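Local coordinates for staphylococcal nuclease domain-containing protein 1 (PDB 2WAC), which cleaves DNA and RNA as an endonuclease, associates with the RNA-induced silencing complex, and through its Tudor domain binds peptides carrying symmetrically dimethylated arginines, at residues Y50-G55 with L94-L99; E30-K35 with W68-V73; A184-E189 with Q198-Q203; A117-A122 with L160-D165; F19-E24 with P111-Y116. All coordinates share one frame; numbering follows the deposited sequence.

Contact 1. Residues Y50-G55 with L94-L99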
# COMPACT_ATOMS: atom_id res chain seq x y z
N TYR A 50 12.96 -0.63 26.33
CA TYR A 50 11.58 -0.86 25.91
C TYR A 50 11.43 -2.22 25.23
O TYR A 50 12.24 -2.61 24.39
CB TYR A 50 11.12 0.26 24.97
CG TYR A 50 9.66 0.18 24.54
CD1 TYR A 50 8.65 0.74 25.32
CD2 TYR A 50 9.30 -0.44 23.35
CE1 TYR A 50 7.31 0.67 24.93
CE2 TYR A 50 7.97 -0.52 22.95
CZ TYR A 50 6.98 0.04 23.74
OH TYR A 50 5.66 -0.03 23.36
N THR A 51 10.38 -2.95 25.62
CA THR A 51 9.94 -4.14 24.91
C THR A 51 8.43 -4.04 24.70
O THR A 51 7.70 -3.66 25.62
CB THR A 51 10.37 -5.47 25.62
OG1 THR A 51 10.22 -6.58 24.72
CG2 THR A 51 9.56 -5.72 26.88
N PRO A 52 7.95 -4.35 23.48
CA PRO A 52 6.55 -4.15 23.15
C PRO A 52 5.65 -5.37 23.37
O PRO A 52 6.14 -6.50 23.47
CB PRO A 52 6.59 -3.81 21.66
CG PRO A 52 7.86 -4.46 21.15
CD PRO A 52 8.70 -4.88 22.32
N LYS A 53 4.35 -5.11 23.47
CA LYS A 53 3.33 -6.13 23.31
C LYS A 53 2.85 -6.03 21.86
O LYS A 53 2.94 -4.96 21.26
CB LYS A 53 2.15 -5.89 24.25
CG LYS A 53 2.47 -6.03 25.73
CD LYS A 53 1.22 -5.81 26.59
CE LYS A 53 1.54 -5.89 28.07
NZ LYS A 53 0.32 -5.70 28.91
N ARG A 54 2.34 -7.13 21.32
CA ARG A 54 1.69 -7.09 20.01
C ARG A 54 0.56 -6.06 19.99
O ARG A 54 -0.33 -6.09 20.84
CB ARG A 54 1.14 -8.47 19.65
CG ARG A 54 0.48 -9.21 20.80
CD ARG A 54 0.42 -10.70 20.54
NE ARG A 54 0.22 -11.46 21.77
CZ ARG A 54 1.07 -12.38 22.22
NH1 ARG A 54 2.17 -12.66 21.54
NH2 ARG A 54 0.82 -13.03 23.35
N GLY A 55 0.61 -5.15 19.02
CA GLY A 55 -0.41 -4.11 18.90
C GLY A 55 0.01 -2.72 19.34
O GLY A 55 -0.67 -1.74 19.03
N LEU A 94 12.80 -6.34 13.17
CA LEU A 94 13.70 -5.38 13.79
C LEU A 94 14.01 -5.75 15.24
O LEU A 94 13.09 -6.18 15.95
CB LEU A 94 13.00 -4.01 13.77
CG LEU A 94 13.87 -2.78 14.00
CD1 LEU A 94 15.05 -2.86 13.08
CD2 LEU A 94 13.09 -1.49 13.79
N PRO A 95 15.27 -5.60 15.71
CA PRO A 95 15.47 -5.75 17.16
C PRO A 95 14.62 -4.75 17.97
O PRO A 95 14.45 -3.60 17.56
CB PRO A 95 16.96 -5.46 17.35
CG PRO A 95 17.58 -5.76 16.04
CD PRO A 95 16.55 -5.36 15.01
N THR A 96 14.11 -5.21 19.11
CA THR A 96 13.27 -4.39 19.99
C THR A 96 14.03 -3.24 20.66
O THR A 96 13.41 -2.29 21.13
CB THR A 96 12.56 -5.24 21.07
OG1 THR A 96 13.54 -5.95 21.83
CG2 THR A 96 11.60 -6.24 20.44
N ASN A 97 15.36 -3.33 20.69
CA ASN A 97 16.17 -2.22 21.19
C ASN A 97 16.18 -0.99 20.26
O ASN A 97 16.73 0.06 20.61
CB ASN A 97 17.59 -2.66 21.60
CG ASN A 97 18.42 -3.22 20.45
OD1 ASN A 97 18.31 -2.78 19.31
ND2 ASN A 97 19.27 -4.19 20.76
N ARG A 98 15.56 -1.12 19.09
CA ARG A 98 15.36 -0.00 18.17
C ARG A 98 13.92 0.52 18.23
O ARG A 98 13.48 1.27 17.35
CB ARG A 98 15.74 -0.40 16.74
CG ARG A 98 17.24 -0.56 16.53
CD ARG A 98 17.56 -1.01 15.11
NE ARG A 98 17.40 0.07 14.13
CZ ARG A 98 18.39 0.86 13.72
NH1 ARG A 98 19.62 0.73 14.19
NH2 ARG A 98 18.13 1.80 12.82
N LEU A 99 13.21 0.11 19.27
CA LEU A 99 11.85 0.58 19.53
C LEU A 99 11.82 1.40 20.80
O LEU A 99 12.53 1.10 21.77
CB LEU A 99 10.87 -0.59 19.63
CG LEU A 99 10.83 -1.62 18.50
CD1 LEU A 99 9.86 -2.74 18.82
CD2 LEU A 99 10.48 -0.99 17.16
O HOH W 1 14.37 -4.20 23.79
O HOH W 2 14.31 -0.54 23.54
O HOH W 3 12.36 -8.08 23.51
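The phenol ring of Tyr50 meets Leu99 obliquely, its CD2 lying 4.0 Å from Leu99 CB, while the carbonyl oxygen of Leu99 sits 3.6 Å from Tyr50 CB. Tyr50 holds CG anti to its own nitrogen (chi1 -176°), which lays the ring forward alongside the chain toward Pro52, where it also touches Val58 and Asp56. The pyrrolidine ring of Pro52 is pinned from two directions. Its CG stands 3.5 Å from Leu99 CD1, the side chains at about a right angle, and its CD lies 3.7 Å from Thr96 CG2. Proline suits this loop because it offers a rigid apolar plate to a buried leucine; Val73 and Val76 of strand 68-77 line it too.

Polar traffic runs through water. One molecule donates to Tyr50 O at 2.7 Å and is hydrogen-bonded to Thr96 OG1 at 2.8 Å. Another links Thr51 OG1 with Thr96 OG1, and a third accepts from Tyr50 N and has Leu99 O among several acceptors in reach. Thr96 OG1 is also hydrogen-bonded to Ser79 O, so the threonine's branches divide the work, methyl to Pro52 and hydroxyl to water and backbone. The loop before strand 57-61 is laid against the 3-10 turn after strand 91-95 in the Tudor barrel, with an apolar core of Pro52 and Leu99 and a hydrated margin in place of direct polar bonds.

Contact 2. Residues E30-K35 with W68-V73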
# COMPACT_ATOMS: atom_id res chain seq x y z
N GLU A 30 4.56 15.87 6.97
CA GLU A 30 5.82 16.61 6.90
C GLU A 30 6.14 17.29 8.23
O GLU A 30 7.27 17.23 8.71
CB GLU A 30 5.73 17.64 5.76
CG GLU A 30 6.75 18.77 5.81
CD GLU A 30 6.29 19.99 5.03
OE1 GLU A 30 6.17 19.91 3.79
OE2 GLU A 30 6.04 21.04 5.67
N SER A 31 5.12 17.92 8.82
CA SER A 31 5.25 18.60 10.11
C SER A 31 5.49 17.62 11.26
O SER A 31 6.33 17.88 12.13
CB SER A 31 4.00 19.45 10.38
OG SER A 31 4.04 20.03 11.67
N LEU A 32 4.75 16.51 11.27
CA LEU A 32 4.88 15.46 12.28
C LEU A 32 6.29 14.85 12.28
O LEU A 32 6.90 14.68 13.34
CB LEU A 32 3.82 14.37 12.07
CG LEU A 32 3.53 13.33 13.17
CD1 LEU A 32 2.14 12.74 13.00
CD2 LEU A 32 4.56 12.21 13.19
N MET A 33 6.79 14.53 11.09
CA MET A 33 8.11 13.92 10.93
C MET A 33 9.25 14.85 11.36
O MET A 33 10.27 14.39 11.86
CB MET A 33 8.33 13.45 9.49
CG MET A 33 7.67 12.11 9.14
SD MET A 33 8.26 10.72 10.14
CE MET A 33 7.03 10.69 11.43
N SER A 34 9.04 16.15 11.17
CA SER A 34 10.02 17.16 11.58
C SER A 34 10.05 17.35 13.10
O SER A 34 11.12 17.56 13.68
CB SER A 34 9.73 18.50 10.89
OG SER A 34 10.73 19.46 11.18
N LYS A 35 8.88 17.27 13.73
CA LYS A 35 8.78 17.40 15.18
C LYS A 35 9.28 16.14 15.89
O LYS A 35 9.90 16.23 16.96
CB LYS A 35 7.33 17.70 15.60
CG LYS A 35 6.82 19.06 15.15
CD LYS A 35 5.35 19.24 15.48
CE LYS A 35 4.78 20.51 14.86
NZ LYS A 35 5.46 21.75 15.35
N TRP A 68 13.69 8.03 13.07
CA TRP A 68 12.56 7.53 13.85
C TRP A 68 11.22 7.77 13.15
O TRP A 68 10.95 8.87 12.67
CB TRP A 68 12.56 8.16 15.25
CG TRP A 68 13.76 7.78 16.10
CD1 TRP A 68 14.95 8.45 16.20
CD2 TRP A 68 13.86 6.65 16.97
NE1 TRP A 68 15.78 7.81 17.08
CE2 TRP A 68 15.15 6.69 17.57
CE3 TRP A 68 13.00 5.59 17.31
CZ2 TRP A 68 15.59 5.73 18.48
CZ3 TRP A 68 13.44 4.63 18.22
CH2 TRP A 68 14.73 4.71 18.79
N TYR A 69 10.40 6.72 13.08
CA TYR A 69 9.09 6.76 12.43
C TYR A 69 8.00 6.22 13.36
O TYR A 69 8.29 5.47 14.30
CB TYR A 69 9.09 5.92 11.14
CG TYR A 69 10.04 6.39 10.05
CD1 TYR A 69 11.41 6.20 10.15
CD2 TYR A 69 9.55 7.00 8.89
CE1 TYR A 69 12.28 6.63 9.15
CE2 TYR A 69 10.41 7.43 7.88
CZ TYR A 69 11.77 7.23 8.02
OH TYR A 69 12.63 7.65 7.02
N ARG A 70 6.74 6.59 13.11
CA ARG A 70 5.61 5.98 13.82
C ARG A 70 5.40 4.56 13.30
O ARG A 70 5.45 4.33 12.09
CB ARG A 70 4.33 6.80 13.62
CG ARG A 70 4.39 8.23 14.13
CD ARG A 70 3.00 8.78 14.41
NE ARG A 70 2.14 8.83 13.23
CZ ARG A 70 0.84 9.11 13.25
NH1 ARG A 70 0.22 9.37 14.40
NH2 ARG A 70 0.15 9.13 12.11
N ALA A 71 5.19 3.62 14.21
CA ALA A 71 5.08 2.21 13.83
C ALA A 71 4.12 1.43 14.71
O ALA A 71 3.98 1.72 15.90
CB ALA A 71 6.46 1.56 13.83
N LYS A 72 3.46 0.44 14.12
CA LYS A 72 2.60 -0.48 14.85
C LYS A 72 3.32 -1.81 14.99
O LYS A 72 3.80 -2.37 14.00
CB LYS A 72 1.27 -0.66 14.11
CG LYS A 72 0.31 -1.68 14.72
CD LYS A 72 -0.93 -1.80 13.84
CE LYS A 72 -1.69 -3.08 14.10
NZ LYS A 72 -2.82 -3.24 13.14
N VAL A 73 3.40 -2.32 16.21
CA VAL A 73 3.98 -3.63 16.46
C VAL A 73 2.94 -4.70 16.11
O VAL A 73 1.88 -4.77 16.73
CB VAL A 73 4.45 -3.80 17.92
CG1 VAL A 73 4.98 -5.20 18.15
CG2 VAL A 73 5.52 -2.77 18.26
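Arg70 NH1 is gripped by two backbone oxygens, those of Phe106 and Glu109, and Leu32 roofs the guanidinium that carries it. Arg70 NH2 in turn forms a salt bridge with Asp87 and a hydrogen bond with Lys110 O, a set of partners that should fix the rotation of the group. Leu32 CD1 lies over the centre of one face, 3.8 Å above the plane, and Leu32 CD2 packs on Arg70 CD at 4.0 Å. Leucine fits here because one methyl covers the flat cation while the other packs on the aliphatic chain leading to it.

Met33 makes a second contact. Bends at chi2 and chi3 swing its sulfur to 4.8 Å from the centroid of the Tyr69 ring, an oblique Met-aromatic contact. Tyr69 OH is hydrogen-bonded to Asp65.

Residues 30-35 of helix 26-42 pass residues 68-73 with axes 9.2 Å apart at closest and N-to-C directions at 118°. Strand 68-77, flanked by 57-61 and 80-85, belongs to the Tudor sheet, and 68-73 falls within the region involved in dimethylarginine binding.

Contact 3. Residues A184-E189 with Q198-Q203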
# COMPACT_ATOMS: atom_id res chain seq x y z
N ALA A 184 -8.41 -11.01 -14.73
CA ALA A 184 -9.59 -10.28 -14.25
C ALA A 184 -10.34 -11.16 -13.27
O ALA A 184 -10.48 -12.37 -13.48
CB ALA A 184 -10.48 -9.91 -15.42
N GLU A 185 -10.83 -10.56 -12.19
CA GLU A 185 -11.57 -11.29 -11.16
C GLU A 185 -13.07 -11.22 -11.42
O GLU A 185 -13.63 -10.15 -11.67
CB GLU A 185 -11.24 -10.75 -9.77
CG GLU A 185 -11.93 -11.49 -8.62
CD GLU A 185 -11.71 -10.84 -7.27
OE1 GLU A 185 -11.37 -9.64 -7.22
OE2 GLU A 185 -11.87 -11.53 -6.24
N GLN A 186 -13.71 -12.39 -11.36
CA GLN A 186 -15.15 -12.49 -11.45
C GLN A 186 -15.74 -12.57 -10.04
O GLN A 186 -15.38 -13.45 -9.26
CB GLN A 186 -15.54 -13.74 -12.27
CG GLN A 186 -17.04 -14.00 -12.39
CD GLN A 186 -17.76 -12.91 -13.16
OE1 GLN A 186 -17.37 -12.56 -14.27
NE2 GLN A 186 -18.83 -12.39 -12.57
N ARG A 187 -16.63 -11.63 -9.72
CA ARG A 187 -17.39 -11.65 -8.47
C ARG A 187 -18.80 -11.07 -8.63
O ARG A 187 -19.09 -10.39 -9.62
CB ARG A 187 -16.62 -10.98 -7.32
CG ARG A 187 -16.19 -9.54 -7.56
CD ARG A 187 -15.17 -9.11 -6.51
NE ARG A 187 -15.72 -9.12 -5.16
CZ ARG A 187 -15.00 -9.12 -4.04
NH1 ARG A 187 -13.67 -9.11 -4.09
NH2 ARG A 187 -15.61 -9.13 -2.86
N GLY A 188 -19.66 -11.32 -7.65
CA GLY A 188 -21.10 -11.15 -7.81
C GLY A 188 -21.79 -9.87 -7.36
O GLY A 188 -22.97 -9.69 -7.66
N GLU A 189 -21.10 -8.99 -6.63
CA GLU A 189 -21.71 -7.73 -6.21
C GLU A 189 -22.29 -7.00 -7.42
O GLU A 189 -21.55 -6.67 -8.36
CB GLU A 189 -20.71 -6.82 -5.48
CG GLU A 189 -20.33 -7.28 -4.07
CD GLU A 189 -19.14 -8.23 -4.06
OE1 GLU A 189 -18.67 -8.63 -5.14
OE2 GLU A 189 -18.68 -8.57 -2.95
N GLN A 198 -16.38 -5.15 -17.81
CA GLN A 198 -15.37 -4.38 -18.53
C GLN A 198 -13.97 -5.01 -18.42
O GLN A 198 -13.26 -5.13 -19.42
CB GLN A 198 -15.37 -2.92 -18.09
CG GLN A 198 -16.52 -2.11 -18.71
CD GLN A 198 -16.84 -0.81 -18.00
OE1 GLN A 198 -16.25 -0.49 -16.96
NE2 GLN A 198 -17.77 -0.04 -18.56
N TYR A 199 -13.60 -5.43 -17.21
CA TYR A 199 -12.32 -6.12 -16.97
C TYR A 199 -12.26 -7.48 -17.67
O TYR A 199 -11.20 -7.88 -18.15
CB TYR A 199 -12.07 -6.28 -15.46
CG TYR A 199 -11.48 -5.07 -14.75
CD1 TYR A 199 -10.40 -5.21 -13.88
CD2 TYR A 199 -12.00 -3.79 -14.96
CE1 TYR A 199 -9.86 -4.11 -13.22
CE2 TYR A 199 -11.45 -2.68 -14.31
CZ TYR A 199 -10.38 -2.85 -13.44
OH TYR A 199 -9.83 -1.77 -12.79
N LYS A 200 -13.39 -8.18 -17.72
CA LYS A 200 -13.51 -9.45 -18.46
C LYS A 200 -13.25 -9.27 -19.96
O LYS A 200 -12.53 -10.07 -20.56
CB LYS A 200 -14.91 -10.06 -18.26
CG LYS A 200 -15.11 -10.71 -16.90
CD LYS A 200 -14.52 -12.11 -16.88
CE LYS A 200 -13.58 -12.27 -15.70
NZ LYS A 200 -12.63 -13.40 -15.92
N ALA A 201 -13.83 -8.23 -20.54
CA ALA A 201 -13.63 -7.89 -21.95
C ALA A 201 -12.18 -7.53 -22.26
O ALA A 201 -11.66 -7.90 -23.31
CB ALA A 201 -14.56 -6.76 -22.36
N ALA A 202 -11.54 -6.81 -21.34
CA ALA A 202 -10.12 -6.47 -21.46
C ALA A 202 -9.24 -7.73 -21.47
O ALA A 202 -8.33 -7.84 -22.28
CB ALA A 202 -9.70 -5.52 -20.34
N GLN A 203 -9.54 -8.66 -20.56
CA GLN A 203 -8.85 -9.95 -20.52
C GLN A 203 -9.00 -10.71 -21.83
O GLN A 203 -8.03 -11.27 -22.35
CB GLN A 203 -9.36 -10.82 -19.35
CG GLN A 203 -8.75 -12.22 -19.32
CD GLN A 203 -9.25 -13.06 -18.17
OE1 GLN A 203 -8.78 -12.93 -17.04
NE2 GLN A 203 -10.19 -13.96 -18.46
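Ala184 of the short strand 183-184 docks on Gln203, Lys200 and Tyr199 of helix 193-208, the last helix of the staphylococcal-nuclease-like SN5 domain. Its backbone N-H gives a nearly straight bond (166°) to Gln203 OE1 at 3.0 Å, with the donor tilted 31° from the amide's carbonyl plane. Gln203 is extended beyond CG, long enough to span from helix to strand. Lys200 NZ answers with a weak bond to Ala184 O at 3.4 Å. The methyl of Ala184 lies 3.5 Å from Tyr199 O, whose helical partner is Gln203 N; a small side chain lets the backbones come this close. The Tyr199 ring runs on past Ala184, its OH hydrogen-bonded to Asp171. Gln186 OE1 packs beside the bent lysine chain.

Residues 184-189 also hold a salt-bridge network. Arg187 NH1 makes a long salt bridge to Glu185 OE2, and Arg187 grips Glu189 side-on, NE meeting OE1 at 3.0 Å and NH2 meeting OE2 at 3.1 Å, each oxygen met on its syn side but somewhat out of the carboxylate plane.

Contact 4. Residues A117-A122 with L160-D165; sequences ALALVA and LATLRD
Two backbone hydrogen bonds join Ala117-Ala119 to Ala161, the parallel pairing of the third and fifth strands expected of the OB-fold barrel in a staphylococcal-nuclease domain. Ala161 N donates to Ala117 O at 2.9 Å, and the donor lies nearly along the C=O axis (172°). Ala161 O then accepts from Ala119 N at 2.9 Å, this time with the donor well above the carbonyl plane. One residue of strand 159-164 thus engages residues on both sides of Leu118, the usual parallel pattern. Ala117 O also takes a CA-H...O contact from Leu160 CA at 3.5 Å.

After Ala119 the chain leaves the pairing, within a type II turn from Leu118 to Val121. Leu120 occupies the turn position that needs a positive phi (65°), and its side chain reaches Leu195, Val196 and Tyr199 of helix 193-208.

Packing spreads outward from this seam. Ala117 and Leu160 point to the same face, CB to CD1 4.3 Å. Leu118, with CG anti to its nitrogen (chi1 -169°), turns CD1 back toward Leu163, where Phe18 touches both leucines, an apolar cluster suited to a barrel interior. Thr162 divides its branches: OG1 bonds Glu151, while its methyl faces the turn. Ala119 is small enough to lie against strand 159-164 between two side chains, with Ala119 CB 4.2 Å from Leu160 CB. On the other flank, Ala119 CB is 3.9 Å from Thr162 CG2.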
# COMPACT_ATOMS: atom_id res chain seq x y z
N ALA A 117 -6.90 -2.91 -1.72
CA ALA A 117 -6.72 -3.96 -2.71
C ALA A 117 -6.98 -3.37 -4.09
O ALA A 117 -7.98 -2.67 -4.28
CB ALA A 117 -7.66 -5.13 -2.44
N LEU A 118 -6.10 -3.65 -5.05
CA LEU A 118 -6.33 -3.21 -6.43
C LEU A 118 -7.54 -3.97 -6.98
O LEU A 118 -7.52 -5.20 -7.07
CB LEU A 118 -5.09 -3.42 -7.31
CG LEU A 118 -5.08 -2.78 -8.71
CD1 LEU A 118 -5.12 -1.26 -8.65
CD2 LEU A 118 -3.87 -3.25 -9.50
N ALA A 119 -8.58 -3.22 -7.31
CA ALA A 119 -9.90 -3.79 -7.61
C ALA A 119 -9.90 -4.77 -8.78
O ALA A 119 -9.43 -4.46 -9.87
CB ALA A 119 -10.92 -2.68 -7.85
N LEU A 120 -10.42 -5.97 -8.51
CA LEU A 120 -10.72 -7.00 -9.53
C LEU A 120 -9.51 -7.58 -10.27
O LEU A 120 -9.67 -8.17 -11.35
CB LEU A 120 -11.77 -6.49 -10.53
CG LEU A 120 -13.08 -5.84 -10.04
CD1 LEU A 120 -13.89 -5.38 -11.23
CD2 LEU A 120 -13.90 -6.80 -9.18
N VAL A 121 -8.32 -7.43 -9.70
CA VAL A 121 -7.10 -7.93 -10.32
C VAL A 121 -6.60 -9.18 -9.59
O VAL A 121 -6.49 -9.18 -8.36
CB VAL A 121 -6.00 -6.83 -10.34
CG1 VAL A 121 -4.62 -7.42 -10.57
CG2 VAL A 121 -6.30 -5.79 -11.41
N ALA A 122 -6.34 -10.24 -10.35
CA ALA A 122 -5.73 -11.45 -9.80
C ALA A 122 -4.37 -11.68 -10.46
O ALA A 122 -4.24 -11.55 -11.68
CB ALA A 122 -6.64 -12.66 -10.02
N LEU A 160 -11.56 -2.46 -1.71
CA LEU A 160 -11.26 -2.51 -3.14
C LEU A 160 -11.24 -1.10 -3.73
O LEU A 160 -12.16 -0.32 -3.52
CB LEU A 160 -12.30 -3.37 -3.89
CG LEU A 160 -12.08 -4.88 -4.06
CD1 LEU A 160 -11.88 -5.61 -2.74
CD2 LEU A 160 -13.25 -5.49 -4.84
N ALA A 161 -10.17 -0.78 -4.46
CA ALA A 161 -10.01 0.54 -5.05
C ALA A 161 -9.44 0.49 -6.47
O ALA A 161 -8.57 -0.33 -6.77
CB ALA A 161 -9.13 1.42 -4.16
N THR A 162 -9.94 1.37 -7.33
CA THR A 162 -9.30 1.60 -8.63
C THR A 162 -8.35 2.79 -8.54
O THR A 162 -8.51 3.66 -7.69
CB THR A 162 -10.32 1.84 -9.77
OG1 THR A 162 -11.22 2.89 -9.41
CG2 THR A 162 -11.11 0.57 -10.08
N LEU A 163 -7.35 2.79 -9.42
CA LEU A 163 -6.42 3.91 -9.54
C LEU A 163 -6.42 4.42 -10.98
O LEU A 163 -6.40 3.63 -11.92
CB LEU A 163 -5.00 3.49 -9.12
CG LEU A 163 -4.76 3.08 -7.67
CD1 LEU A 163 -3.30 2.67 -7.48
CD2 LEU A 163 -5.14 4.18 -6.69
N ARG A 164 -6.43 5.74 -11.12
CA ARG A 164 -6.59 6.38 -12.41
C ARG A 164 -5.51 7.45 -12.62
O ARG A 164 -5.15 8.16 -11.68
CB ARG A 164 -7.98 7.03 -12.48
CG ARG A 164 -8.42 7.47 -13.85
CD ARG A 164 -9.89 7.88 -13.87
NE ARG A 164 -10.09 9.29 -13.50
CZ ARG A 164 -11.19 9.98 -13.77
NH1 ARG A 164 -12.20 9.42 -14.42
NH2 ARG A 164 -11.28 11.25 -13.40
N ASP A 165 -5.00 7.56 -13.85
CA ASP A 165 -4.11 8.66 -14.20
C ASP A 165 -4.92 9.95 -14.31
O ASP A 165 -5.95 9.97 -14.98
CB ASP A 165 -3.36 8.38 -15.51
CG ASP A 165 -2.31 9.44 -15.82
OD1 ASP A 165 -2.68 10.50 -16.38
OD2 ASP A 165 -1.13 9.21 -15.51

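Contact 5. Residues F19-E24 with P111-Y116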
# COMPACT_ATOMS: atom_id res chain seq x y z
N PHE A 19 -0.41 0.83 -0.43
CA PHE A 19 -0.67 1.90 0.52
C PHE A 19 -0.63 3.24 -0.19
O PHE A 19 0.24 3.49 -1.03
CB PHE A 19 0.37 1.88 1.65
CG PHE A 19 0.20 0.75 2.62
CD1 PHE A 19 0.60 -0.54 2.29
CD2 PHE A 19 -0.33 0.98 3.88
CE1 PHE A 19 0.45 -1.59 3.19
CE2 PHE A 19 -0.48 -0.06 4.79
CZ PHE A 19 -0.09 -1.35 4.45
N ALA A 20 -1.59 4.10 0.14
CA ALA A 20 -1.67 5.42 -0.45
C ALA A 20 -1.79 6.51 0.61
O ALA A 20 -2.46 6.33 1.63
CB ALA A 20 -2.85 5.50 -1.42
N GLN A 21 -1.11 7.63 0.36
CA GLN A 21 -1.25 8.84 1.18
C GLN A 21 -2.17 9.82 0.47
O GLN A 21 -2.14 9.93 -0.75
CB GLN A 21 0.11 9.51 1.40
CG GLN A 21 1.08 8.76 2.29
CD GLN A 21 2.49 9.34 2.23
OE1 GLN A 21 2.82 10.14 1.35
NE2 GLN A 21 3.34 8.92 3.16
N SER A 22 -2.97 10.55 1.25
CA SER A 22 -3.77 11.65 0.73
C SER A 22 -2.87 12.85 0.41
O SER A 22 -2.02 13.22 1.23
CB SER A 22 -4.85 12.04 1.75
OG SER A 22 -5.53 13.22 1.36
N VAL A 23 -3.04 13.44 -0.77
CA VAL A 23 -2.22 14.58 -1.19
C VAL A 23 -2.40 15.81 -0.28
O VAL A 23 -1.44 16.53 0.00
CB VAL A 23 -2.42 14.93 -2.70
CG1 VAL A 23 -1.80 16.28 -3.05
CG2 VAL A 23 -1.82 13.84 -3.58
N GLU A 24 -3.63 16.04 0.18
CA GLU A 24 -3.91 17.19 1.05
C GLU A 24 -3.50 16.99 2.52
O GLU A 24 -3.64 17.91 3.33
CB GLU A 24 -5.38 17.63 0.94
CG GLU A 24 -6.40 16.70 1.60
CD GLU A 24 -7.61 17.45 2.12
OE1 GLU A 24 -7.45 18.26 3.06
OE2 GLU A 24 -8.73 17.22 1.60
N PRO A 111 -3.21 7.07 11.05
CA PRO A 111 -2.15 6.74 10.10
C PRO A 111 -2.27 7.52 8.78
O PRO A 111 -3.37 7.65 8.25
CB PRO A 111 -2.36 5.24 9.85
CG PRO A 111 -3.00 4.75 11.10
CD PRO A 111 -3.91 5.86 11.54
N TYR A 112 -1.15 8.03 8.28
CA TYR A 112 -1.15 8.83 7.05
C TYR A 112 -1.12 8.00 5.76
O TYR A 112 -1.23 8.56 4.66
CB TYR A 112 -0.05 9.90 7.07
CG TYR A 112 -0.43 11.08 7.95
CD1 TYR A 112 -1.40 11.99 7.53
CD2 TYR A 112 0.17 11.27 9.19
CE1 TYR A 112 -1.77 13.06 8.33
CE2 TYR A 112 -0.19 12.34 10.00
CZ TYR A 112 -1.16 13.23 9.57
OH TYR A 112 -1.52 14.30 10.36
N ALA A 113 -1.01 6.68 5.90
CA ALA A 113 -1.14 5.77 4.77
C ALA A 113 -2.25 4.75 5.02
O ALA A 113 -2.45 4.29 6.15
CB ALA A 113 0.18 5.06 4.49
N THR A 114 -2.98 4.40 3.95
CA THR A 114 -4.09 3.46 4.03
C THR A 114 -3.91 2.36 2.99
O THR A 114 -3.59 2.64 1.83
CB THR A 114 -5.45 4.18 3.79
OG1 THR A 114 -5.55 5.30 4.68
CG2 THR A 114 -6.63 3.24 4.04
N GLU A 115 -4.11 1.11 3.41
CA GLU A 115 -4.00 -0.03 2.50
C GLU A 115 -5.29 -0.29 1.72
O GLU A 115 -6.39 -0.20 2.26
CB GLU A 115 -3.59 -1.29 3.27
CG GLU A 115 -3.13 -2.44 2.37
CD GLU A 115 -2.63 -3.65 3.13
OE1 GLU A 115 -2.77 -3.69 4.38
OE2 GLU A 115 -2.09 -4.57 2.48
N TYR A 116 -5.13 -0.61 0.43
CA TYR A 116 -6.24 -0.96 -0.45
C TYR A 116 -5.88 -2.19 -1.26
O TYR A 116 -4.71 -2.48 -1.48
CB TYR A 116 -6.55 0.18 -1.42
CG TYR A 116 -6.91 1.49 -0.76
CD1 TYR A 116 -8.22 1.77 -0.39
CD2 TYR A 116 -5.92 2.45 -0.50
CE1 TYR A 116 -8.55 2.97 0.22
CE2 TYR A 116 -6.25 3.65 0.11
CZ TYR A 116 -7.56 3.91 0.46
OH TYR A 116 -7.90 5.10 1.06
O HOH W 4 -4.60 7.43 2.82
O HOH W 5 -2.56 10.78 4.04
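Phe19 keeps CG beside its backbone nitrogen (chi1 -73°), whereas Glu115 puts CG opposite its nitrogen (chi1 -166°) and stays extended, and these torsions lay the acid's chain across the phenyl ring. The pair belongs to an antiparallel strand pairing, 17-22 with 113-118, in the OB-fold sheet of the SN5 domain. Glu115 CB sits over one face, 3.8 Å from the centroid of the Phe19 ring, in a CH-pi contact offset toward the rim. Farther out the carboxylate is turned only 20° from the ring plane, with OE1 3.6 Å from Phe19 CZ; OE2 is hydrogen-bonded to Thr17 OG1, which anchors the acid's end. The aliphatic part of a glutamate suits an aromatic neighbour while OE2 finds a polar partner in Thr17.

Ala20 and Thr114 form the hydrogen-bonded pair: Ala20 N to Thr114 O at 3.0 Å, Thr114 N to Ala20 O at 3.1 Å. On their face the Ala20 methyl meets Tyr116 CE2 at 4.2 Å. Gln21 rests its CG near Tyr112 O and sends NE2 to Asp87 O.

Toward Ser22 the strands part and water fills in, one molecule accepting from Ser22 N at 2.8 Å and donating to Tyr112 O at 2.7 Å.

Contacts 1 and 2 lie in the Tudor part, centres about 16 Å apart, and both reach its antiparallel sheet; their segments alternate along the chain and touch where Pro52 packs on Val73. Both are nested inside the loop closed by contact 5, so the Tudor barrel is in effect inserted between neighbouring strands 17-22 and 113-118 of SN5. Contact 5 touches contact 2 through Tyr112 and shares strand 113-118 with contact 4, centres about 15 Å apart. Contact 3 comes last, centre to centre about 12 Å from contact 4 and 43 Å from contact 1. This layout ties the dimethylarginine-binding barrel to SN5, consistent with one extended Tudor unit.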